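Local atomic coordinates of PfEMP1 variant 2 of strain MC (PDB entry 3C64), a protein that probably binds receptors on the host cell surface, CD36 among them, through the cysteine-rich interdomain region to which this fragment belongs. Residues 95-100 against 124-129; 10-15 against 131-136; 54-59 against 147-152. All coordinates share one frame; numbering follows the deposited sequence.

How the interactions relate
From the N terminus, helix 7-28 supplies residues 10-15, helix 47-72 supplies 54-59 and helix 81-102 supplies 95-100. Interaction 1, begun last, closes first, when the loop with 124-129 comes back to helix 81-102. Helix 130-136 then returns to 10-15 in interaction 2, and helix 144-162 to 54-59 in interaction 3. Interaction 1 is nested inside both longer loops, which cross each other. Interactions 2 and 3 touch where W14 of helix 7-28 packs on K59 of helix 47-72, while interaction 1 lies about 31 Å from interaction 3, centre to centre.

Interaction 1. Residues 95-100 against 124-129; sequences LLEIIQ and IDFAAL
The side chain of E97 lies along the rim of the F126 ring, while its carboxylate also reaches the end of I124. CB of E97 sits at the edge of the phenyl group, in its plane, 3.9 Å from F126 CZ, and the chain then runs past the rim until OE1 of E97 comes within 3.3 Å of F126 CE1. The carboxylate is turned 59° from the ring plane. With E97 CG anti to the backbone N (chi1 -177°), the bend at chi2 turns the carboxylate along the helix toward Q100 and D101, past the ring edge. No hydrogen bond spans the two segments, and these are van der Waals contacts.

I124 packs against the same helix. Its CG1 rests on L96 CB at 3.7 Å, and CD1 ends 3.4 Å from E97 OE1 and 3.8 Å from Q100 NE2. CD1 thus lies among the side chains of L96, E97 and Q100, and the I124 side chain crosses that of E97 at about a right angle. Q100 meets it with the amide end of an extended chain, which also packs on I109 and E113 of helix 106-118.

Next to the carboxylate, E97 OE2 lies close to D101 OD2, a like-charged pairing that might raise the proton affinity of either acid. The backbone N of D125 is hydrogen-bonded to D93 OD1, fastening the loop one turn earlier on the same helix. F126 stacks on F126 of the second subunit, whose ring also packs against E97, so this loop takes part in the dimer interface. The contact lays the loop that follows helix 106-118 against helix 81-102, a mixed apolar and polar packing of loop on helix within the all-helical CIDR fold of PfEMP1.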
loop_
_atom_site.group_PDB
_atom_site.type_symbol
_atom_site.label_atom_id
_atom_site.label_comp_id
_atom_site.label_asym_id
_atom_site.label_seq_id
_atom_site.Cartn_x
_atom_site.Cartn_y
_atom_site.Cartn_z
ATOM N N LEU A 95 0.767 -1.129 7.717
ATOM C CA LEU A 95 0.150 -1.778 8.876
ATOM C C LEU A 95 -1.356 -1.896 8.655
ATOM O O LEU A 95 -1.908 -2.993 8.617
ATOM C CB LEU A 95 0.382 -0.944 10.141
ATOM C CG LEU A 95 0.397 -1.541 11.561
ATOM C CD1 LEU A 95 -0.307 -0.574 12.502
ATOM C CD2 LEU A 95 -0.258 -2.902 11.645
ATOM N N LEU A 96 -1.998 -0.741 8.529
ATOM C CA LEU A 96 -3.431 -0.619 8.319
ATOM C C LEU A 96 -3.969 -1.350 7.102
ATOM O O LEU A 96 -5.046 -1.942 7.161
ATOM C CB LEU A 96 -3.797 0.864 8.223
ATOM C CG LEU A 96 -4.102 1.605 9.526
ATOM C CD1 LEU A 96 -3.372 0.996 10.714
ATOM C CD2 LEU A 96 -3.756 3.086 9.366
ATOM N N GLU A 97 -3.233 -1.285 5.995
ATOM C CA GLU A 97 -3.640 -1.928 4.749
ATOM C C GLU A 97 -3.601 -3.438 4.885
ATOM O O GLU A 97 -4.557 -4.130 4.545
ATOM C CB GLU A 97 -2.724 -1.491 3.603
ATOM C CG GLU A 97 -3.104 -2.042 2.234
ATOM C CD GLU A 97 -4.431 -1.504 1.698
ATOM O OE1 GLU A 97 -4.776 -0.333 1.954
ATOM O OE2 GLU A 97 -5.127 -2.254 0.997
ATOM N N ILE A 98 -2.479 -3.944 5.370
ATOM C CA ILE A 98 -2.310 -5.364 5.553
ATOM C C ILE A 98 -3.391 -5.928 6.465
ATOM O O ILE A 98 -3.985 -6.951 6.136
ATOM C CB ILE A 98 -0.889 -5.684 6.056
ATOM C CG1 ILE A 98 0.113 -5.384 4.932
ATOM C CG2 ILE A 98 -0.789 -7.138 6.522
ATOM C CD1 ILE A 98 1.559 -5.660 5.276
ATOM N N ILE A 99 -3.685 -5.246 7.576
ATOM C CA ILE A 99 -4.722 -5.709 8.498
ATOM C C ILE A 99 -6.062 -5.724 7.762
ATOM O O ILE A 99 -6.776 -6.728 7.767
ATOM C CB ILE A 99 -4.870 -4.804 9.757
ATOM C CG1 ILE A 99 -3.650 -4.934 10.678
ATOM C CG2 ILE A 99 -6.143 -5.169 10.525
ATOM C CD1 ILE A 99 -3.431 -6.321 11.210
ATOM N N GLN A 100 -6.365 -4.619 7.089
ATOM C CA GLN A 100 -7.605 -4.477 6.345
ATOM C C GLN A 100 -7.774 -5.513 5.224
ATOM O O GLN A 100 -8.880 -5.995 4.984
ATOM C CB GLN A 100 -7.688 -3.062 5.786
ATOM C CG GLN A 100 -8.910 -2.781 4.954
ATOM C CD GLN A 100 -8.982 -1.340 4.507
ATOM O OE1 GLN A 100 -8.824 -1.043 3.327
ATOM N NE2 GLN A 100 -9.203 -0.427 5.457
ATOM N N ILE A 124 -5.787 5.223 5.762
ATOM C CA ILE A 124 -4.829 4.895 4.705
ATOM C C ILE A 124 -4.835 5.934 3.569
ATOM O O ILE A 124 -5.893 6.357 3.092
ATOM C CB ILE A 124 -5.130 3.517 4.105
ATOM C CG1 ILE A 124 -5.085 2.446 5.193
ATOM C CG2 ILE A 124 -4.159 3.208 2.990
ATOM C CD1 ILE A 124 -5.841 1.172 4.823
ATOM N N ASP A 125 -3.643 6.345 3.149
ATOM C CA ASP A 125 -3.503 7.317 2.071
ATOM C C ASP A 125 -2.221 7.024 1.290
ATOM O O ASP A 125 -1.156 7.550 1.599
ATOM C CB ASP A 125 -3.479 8.745 2.633
ATOM C CG ASP A 125 -3.340 9.812 1.541
ATOM O OD1 ASP A 125 -3.846 9.598 0.411
ATOM O OD2 ASP A 125 -2.725 10.867 1.818
ATOM N N PHE A 126 -2.331 6.164 0.288
ATOM C CA PHE A 126 -1.183 5.809 -0.523
ATOM C C PHE A 126 -0.749 6.893 -1.487
ATOM O O PHE A 126 0.437 7.026 -1.762
ATOM C CB PHE A 126 -1.432 4.510 -1.266
ATOM C CG PHE A 126 -1.263 3.311 -0.411
ATOM C CD1 PHE A 126 -2.360 2.570 -0.004
ATOM C CD2 PHE A 126 0.006 2.934 0.026
ATOM C CE1 PHE A 126 -2.199 1.466 0.830
ATOM C CE2 PHE A 126 0.179 1.837 0.856
ATOM C CZ PHE A 126 -0.927 1.098 1.260
ATOM N N ALA A 127 -1.694 7.693 -1.964
ATOM C CA ALA A 127 -1.372 8.761 -2.899
ATOM C C ALA A 127 -0.211 9.610 -2.383
ATOM O O ALA A 127 0.691 9.957 -3.142
ATOM C CB ALA A 127 -2.591 9.621 -3.147
ATOM N N ALA A 128 -0.190 9.858 -1.074
ATOM C CA ALA A 128 0.865 10.665 -0.462
ATOM C C ALA A 128 2.252 10.038 -0.595
ATOM O O ALA A 128 3.265 10.714 -0.420
ATOM C CB ALA A 128 0.538 10.934 1.004
ATOM N N LEU A 129 2.291 8.747 -0.910
ATOM C CA LEU A 129 3.548 8.020 -1.068
ATOM C C LEU A 129 4.004 7.960 -2.527
ATOM O O LEU A 129 4.943 7.223 -2.854
ATOM C CB LEU A 129 3.396 6.585 -0.543
ATOM C CG LEU A 129 2.977 6.404 0.924
ATOM C CD1 LEU A 129 2.879 4.933 1.265
ATOM C CD2 LEU A 129 3.972 7.104 1.832
#

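Interaction 2. Residues 10-15 against 131-136; sequences FFWMWV and GLYTKG
F11, W12 and Y133 form an aromatic cluster, with T134 against it, that joins helix 7-28 to the short helix 130-136, two helical segments crossing almost at right angles (86°). F11 stands at its centre. Its CG is anti to the backbone N (chi1 169°), which carries the ring out toward helix 130-136 and sets it between two methyl groups: T134 CG2 lies over one face, in a CH-pi contact 3.8 Å from the F11 ring centroid, and V15 CG2 over the opposite one. F11 and Y133 meet rim to rim, with F11 CZ 3.3 Å from Y133 CE2 and neither ring over the face of the other.

W12 leaves the helix by a different route, its CG beside the backbone N (chi1 -63°), and the indole passes alongside F11 so that F11 CD2 sits over the centre of one indole face. The far edge of the indole reaches the base of Y133, with W12 CZ2 4.0 Å from Y133 CB.

F137 adds a further ring, against both F11 and Y133, and L95 of the second subunit packs on W12 and Y133. A water in the indole plane accepts a hydrogen bond from W12 NE1 at 2.8 Å and is also hydrogen-bonded to T134 OG1 at 3.1 Å.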
loop_
_atom_site.group_PDB
_atom_site.type_symbol
_atom_site.label_atom_id
_atom_site.label_comp_id
_atom_site.label_asym_id
_atom_site.label_seq_id
_atom_site.Cartn_x
_atom_site.Cartn_y
_atom_site.Cartn_z
ATOM N N PHE A 10 2.399 14.692 -13.922
ATOM C CA PHE A 10 2.302 14.179 -15.275
ATOM C C PHE A 10 2.450 12.648 -15.373
ATOM O O PHE A 10 1.759 11.987 -16.164
ATOM C CB PHE A 10 3.351 14.868 -16.148
ATOM C CG PHE A 10 3.611 14.164 -17.440
ATOM C CD1 PHE A 10 2.768 14.340 -18.515
ATOM C CD2 PHE A 10 4.673 13.277 -17.556
ATOM C CE1 PHE A 10 2.972 13.639 -19.683
ATOM C CE2 PHE A 10 4.884 12.571 -18.724
ATOM C CZ PHE A 10 4.036 12.748 -19.790
ATOM N N PHE A 11 3.390 12.101 -14.612
ATOM C CA PHE A 11 3.655 10.670 -14.597
ATOM C C PHE A 11 2.394 9.868 -14.309
ATOM O O PHE A 11 2.052 8.936 -15.046
ATOM C CB PHE A 11 4.715 10.352 -13.539
ATOM C CG PHE A 11 4.869 8.882 -13.254
ATOM C CD1 PHE A 11 5.714 8.093 -14.030
ATOM C CD2 PHE A 11 4.152 8.280 -12.224
ATOM C CE1 PHE A 11 5.837 6.730 -13.786
ATOM C CE2 PHE A 11 4.269 6.916 -11.972
ATOM C CZ PHE A 11 5.113 6.139 -12.753
ATOM N N TRP A 12 1.717 10.227 -13.225
ATOM C CA TRP A 12 0.508 9.537 -12.816
ATOM C C TRP A 12 -0.608 9.697 -13.829
ATOM O O TRP A 12 -1.375 8.773 -14.059
ATOM C CB TRP A 12 0.096 9.998 -11.424
ATOM C CG TRP A 12 1.130 9.632 -10.432
ATOM C CD1 TRP A 12 2.090 10.447 -9.900
ATOM C CD2 TRP A 12 1.392 8.324 -9.925
ATOM N NE1 TRP A 12 2.942 9.724 -9.108
ATOM C CE2 TRP A 12 2.536 8.415 -9.106
ATOM C CE3 TRP A 12 0.779 7.077 -10.095
ATOM C CZ2 TRP A 12 3.077 7.308 -8.462
ATOM C CZ3 TRP A 12 1.316 5.987 -9.459
ATOM C CH2 TRP A 12 2.455 6.107 -8.649
ATOM N N MET A 13 -0.669 10.873 -14.447
ATOM C CA MET A 13 -1.673 11.106 -15.489
ATOM C C MET A 13 -1.392 10.178 -16.666
ATOM O O MET A 13 -2.276 9.493 -17.142
ATOM C CB MET A 13 -1.630 12.572 -15.925
ATOM C CG MET A 13 -2.530 12.912 -17.092
ATOM S SD MET A 13 -2.552 14.671 -17.484
ATOM C CE MET A 13 -1.544 14.700 -18.964
ATOM N N TRP A 14 -0.144 10.173 -17.126
ATOM C CA TRP A 14 0.274 9.326 -18.244
ATOM C C TRP A 14 0.035 7.836 -17.979
ATOM O O TRP A 14 -0.496 7.133 -18.841
ATOM C CB TRP A 14 1.752 9.546 -18.557
ATOM C CG TRP A 14 2.219 8.848 -19.796
ATOM C CD1 TRP A 14 2.378 9.408 -21.029
ATOM C CD2 TRP A 14 2.627 7.471 -19.928
ATOM N NE1 TRP A 14 2.862 8.485 -21.914
ATOM C CE2 TRP A 14 3.028 7.284 -21.271
ATOM C CE3 TRP A 14 2.689 6.379 -19.043
ATOM C CZ2 TRP A 14 3.490 6.052 -21.754
ATOM C CZ3 TRP A 14 3.144 5.152 -19.523
ATOM C CH2 TRP A 14 3.539 5.001 -20.867
ATOM N N VAL A 15 0.432 7.356 -16.801
ATOM C CA VAL A 15 0.253 5.945 -16.459
ATOM C C VAL A 15 -1.232 5.568 -16.518
ATOM O O VAL A 15 -1.608 4.588 -17.167
ATOM C CB VAL A 15 0.865 5.606 -15.059
ATOM C CG1 VAL A 15 0.453 4.222 -14.617
ATOM C CG2 VAL A 15 2.389 5.663 -15.121
ATOM N N GLY A 131 5.807 9.799 -4.365
ATOM C CA GLY A 131 7.223 10.066 -4.549
ATOM C C GLY A 131 8.103 8.836 -4.409
ATOM O O GLY A 131 9.146 8.747 -5.056
ATOM N N LEU A 132 7.665 7.860 -3.616
ATOM C CA LEU A 132 8.453 6.650 -3.427
ATOM C C LEU A 132 8.523 5.816 -4.685
ATOM O O LEU A 132 9.505 5.105 -4.905
ATOM C CB LEU A 132 7.921 5.807 -2.262
ATOM C CG LEU A 132 8.132 6.414 -0.871
ATOM C CD1 LEU A 132 7.473 5.544 0.208
ATOM C CD2 LEU A 132 9.628 6.586 -0.626
ATOM N N TYR A 133 7.482 5.881 -5.506
ATOM C CA TYR A 133 7.495 5.105 -6.727
ATOM C C TYR A 133 8.359 5.774 -7.791
ATOM O O TYR A 133 9.249 5.143 -8.363
ATOM C CB TYR A 133 6.051 4.860 -7.269
ATOM C CG TYR A 133 6.130 4.013 -8.513
ATOM C CD1 TYR A 133 5.983 2.634 -8.435
ATOM C CD2 TYR A 133 6.371 4.570 -9.767
ATOM C CE1 TYR A 133 6.083 1.831 -9.561
ATOM C CE2 TYR A 133 6.509 3.778 -10.900
ATOM C CZ TYR A 133 6.366 2.407 -10.792
ATOM O OH TYR A 133 6.508 1.597 -11.910
ATOM N N THR A 134 8.115 7.056 -8.039
ATOM C CA THR A 134 8.864 7.783 -9.055
ATOM C C THR A 134 10.353 7.887 -8.715
ATOM O O THR A 134 11.191 8.110 -9.594
ATOM C CB THR A 134 8.228 9.151 -9.329
ATOM O OG1 THR A 134 8.067 9.852 -8.090
ATOM C CG2 THR A 134 6.869 8.978 -9.993
ATOM N N LYS A 135 10.678 7.711 -7.437
ATOM C CA LYS A 135 12.068 7.764 -7.005
ATOM C C LYS A 135 12.733 6.395 -7.120
ATOM O O LYS A 135 13.946 6.305 -7.381
ATOM C CB LYS A 135 12.163 8.286 -5.570
ATOM C CG LYS A 135 13.583 8.375 -5.035
ATOM C CD LYS A 135 13.604 8.899 -3.609
ATOM C CE LYS A 135 15.024 8.988 -3.074
ATOM N NZ LYS A 135 15.060 9.500 -1.676
ATOM N N GLY A 136 11.956 5.316 -6.946
ATOM C CA GLY A 136 12.559 4.000 -6.938
ATOM C C GLY A 136 12.282 3.084 -8.138
ATOM O O GLY A 136 12.994 2.084 -8.280
HETATM O O HOH W 1 5.185 10.929 -7.841
#

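Interaction 3. Residues 54-59 against 147-152; sequences KWVEQK and KLLQHE
The indole of W55 carries K59 CD over one face, 3.3 Å above its plane, and receives E152 OE1 at its edge, where that oxygen lies in the ring plane 3.5 Å from W55 CZ3. The carboxylate itself is turned 73° from the indole. A hydrogen bond to S22 OG of helix 7-28 satisfies the same oxygen, and W25 of that helix brings another ring against W55.

Beside this pair, V56 straddles the base of E152: its CG1 and CG2 are each 3.6 Å from E152 CB, so both branches grip one methylene. One turn further along, K59 turns its CB toward L149 CD2 at 4.0 Å, whereas its amino end leads away to a salt bridge with E62. L149, with CG beside the backbone N (chi1 -80°), sends CD2 across to helix 47-72, where W63 also touches it.

The two segments run nearly antiparallel, at 157°, and the segment axes approach to 9.9 Å. Helices 47-72 and 144-162, also joined by the C49-C159 disulfide, form with helix 7-28 a three-helix bundle, and helix 7-28 lies against W55, K59 and L148.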
loop_
_atom_site.group_PDB
_atom_site.type_symbol
_atom_site.label_atom_id
_atom_site.label_comp_id
_atom_site.label_asym_id
_atom_site.label_seq_id
_atom_site.Cartn_x
_atom_site.Cartn_y
_atom_site.Cartn_z
ATOM N N LYS A 54 1.098 1.031 -33.936
ATOM C CA LYS A 54 1.677 2.381 -33.948
ATOM C C LYS A 54 1.554 3.061 -32.605
ATOM O O LYS A 54 2.449 3.779 -32.165
ATOM C CB LYS A 54 1.038 3.275 -35.055
ATOM C CG LYS A 54 1.828 4.547 -35.362
ATOM C CD LYS A 54 1.024 5.548 -36.199
ATOM C CE LYS A 54 1.751 6.874 -36.324
ATOM N NZ LYS A 54 1.100 7.778 -37.316
ATOM N N TRP A 55 0.420 2.836 -31.954
ATOM C CA TRP A 55 0.145 3.413 -30.653
ATOM C C TRP A 55 1.018 2.768 -29.583
ATOM O O TRP A 55 1.527 3.449 -28.698
ATOM C CB TRP A 55 -1.335 3.236 -30.324
ATOM C CG TRP A 55 -1.709 3.708 -28.969
ATOM C CD1 TRP A 55 -2.046 4.982 -28.605
ATOM C CD2 TRP A 55 -1.769 2.916 -27.779
ATOM N NE1 TRP A 55 -2.309 5.029 -27.256
ATOM C CE2 TRP A 55 -2.143 3.775 -26.725
ATOM C CE3 TRP A 55 -1.540 1.562 -27.502
ATOM C CZ2 TRP A 55 -2.292 3.325 -25.412
ATOM C CZ3 TRP A 55 -1.690 1.114 -26.197
ATOM C CH2 TRP A 55 -2.062 1.994 -25.168
ATOM N N VAL A 56 1.177 1.454 -29.654
ATOM C CA VAL A 56 2.021 0.755 -28.693
ATOM C C VAL A 56 3.465 1.248 -28.848
ATOM O O VAL A 56 4.171 1.451 -27.862
ATOM C CB VAL A 56 1.953 -0.765 -28.888
ATOM C CG1 VAL A 56 2.893 -1.464 -27.922
ATOM C CG2 VAL A 56 0.533 -1.247 -28.688
ATOM N N GLU A 57 3.884 1.479 -30.089
ATOM C CA GLU A 57 5.223 1.983 -30.357
ATOM C C GLU A 57 5.364 3.379 -29.747
ATOM O O GLU A 57 6.342 3.670 -29.063
ATOM C CB GLU A 57 5.507 1.973 -31.862
ATOM C CG GLU A 57 5.787 0.592 -32.432
ATOM C CD GLU A 57 6.896 -0.129 -31.692
ATOM O OE1 GLU A 57 7.734 0.554 -31.064
ATOM O OE2 GLU A 57 6.927 -1.376 -31.737
ATOM N N GLN A 58 4.353 4.218 -29.968
ATOM C CA GLN A 58 4.315 5.587 -29.445
ATOM C C GLN A 58 4.458 5.567 -27.919
ATOM O O GLN A 58 5.331 6.238 -27.359
ATOM C CB GLN A 58 2.981 6.253 -29.829
ATOM C CG GLN A 58 2.845 7.739 -29.473
ATOM C CD GLN A 58 1.380 8.222 -29.479
ATOM O OE1 GLN A 58 0.641 7.983 -30.439
ATOM N NE2 GLN A 58 0.958 8.888 -28.394
ATOM N N LYS A 59 3.613 4.778 -27.259
ATOM C CA LYS A 59 3.645 4.676 -25.804
ATOM C C LYS A 59 4.962 4.110 -25.294
ATOM O O LYS A 59 5.433 4.517 -24.239
ATOM C CB LYS A 59 2.455 3.866 -25.294
ATOM C CG LYS A 59 1.303 4.727 -24.770
ATOM C CD LYS A 59 0.742 5.663 -25.823
ATOM C CE LYS A 59 -0.311 6.612 -25.243
ATOM N NZ LYS A 59 0.244 7.672 -24.364
ATOM N N LYS A 147 6.092 -4.378 -18.760
ATOM C CA LYS A 147 5.444 -5.667 -18.933
ATOM C C LYS A 147 4.173 -5.567 -19.763
ATOM O O LYS A 147 3.908 -6.432 -20.600
ATOM C CB LYS A 147 5.107 -6.282 -17.574
ATOM C CG LYS A 147 4.359 -7.603 -17.659
ATOM C CD LYS A 147 5.257 -8.713 -18.183
ATOM C CE LYS A 147 4.511 -10.034 -18.268
ATOM N NZ LYS A 147 5.379 -11.131 -18.780
ATOM N N LEU A 148 3.371 -4.531 -19.523
ATOM C CA LEU A 148 2.135 -4.341 -20.274
ATOM C C LEU A 148 2.439 -3.960 -21.723
ATOM O O LEU A 148 1.740 -4.389 -22.644
ATOM C CB LEU A 148 1.263 -3.259 -19.633
ATOM C CG LEU A 148 -0.022 -2.937 -20.409
ATOM C CD1 LEU A 148 -0.949 -4.153 -20.439
ATOM C CD2 LEU A 148 -0.717 -1.755 -19.785
ATOM N N LEU A 149 3.462 -3.128 -21.915
ATOM C CA LEU A 149 3.867 -2.703 -23.252
ATOM C C LEU A 149 4.298 -3.906 -24.077
ATOM O O LEU A 149 3.923 -4.024 -25.244
ATOM C CB LEU A 149 4.993 -1.675 -23.182
ATOM C CG LEU A 149 4.528 -0.254 -22.860
ATOM C CD1 LEU A 149 5.717 0.675 -22.720
ATOM C CD2 LEU A 149 3.629 0.231 -23.973
ATOM N N GLN A 150 5.064 -4.807 -23.462
ATOM C CA GLN A 150 5.513 -6.018 -24.152
ATOM C C GLN A 150 4.289 -6.835 -24.528
ATOM O O GLN A 150 4.175 -7.309 -25.653
ATOM C CB GLN A 150 6.421 -6.857 -23.261
ATOM C CG GLN A 150 7.780 -6.245 -23.027
ATOM C CD GLN A 150 8.525 -6.931 -21.900
ATOM O OE1 GLN A 150 8.385 -8.146 -21.692
ATOM N NE2 GLN A 150 9.309 -6.154 -21.147
ATOM N N HIS A 151 3.367 -6.978 -23.582
ATOM C CA HIS A 151 2.145 -7.717 -23.833
ATOM C C HIS A 151 1.366 -7.062 -24.962
ATOM O O HIS A 151 0.797 -7.760 -25.791
ATOM C CB HIS A 151 1.270 -7.802 -22.583
ATOM C CG HIS A 151 0.002 -8.562 -22.801
ATOM N ND1 HIS A 151 -0.026 -9.934 -22.942
ATOM C CD2 HIS A 151 -1.273 -8.139 -22.973
ATOM C CE1 HIS A 151 -1.262 -10.323 -23.197
ATOM N NE2 HIS A 151 -2.039 -9.254 -23.222
ATOM N N GLU A 152 1.338 -5.729 -24.983
ATOM C CA GLU A 152 0.645 -4.977 -26.035
ATOM C C GLU A 152 1.283 -5.337 -27.377
ATOM O O GLU A 152 0.597 -5.700 -28.332
ATOM C CB GLU A 152 0.795 -3.459 -25.837
ATOM C CG GLU A 152 0.255 -2.899 -24.517
ATOM C CD GLU A 152 -1.242 -3.015 -24.398
ATOM O OE1 GLU A 152 -1.961 -2.044 -24.703
ATOM O OE2 GLU A 152 -1.700 -4.097 -23.980
#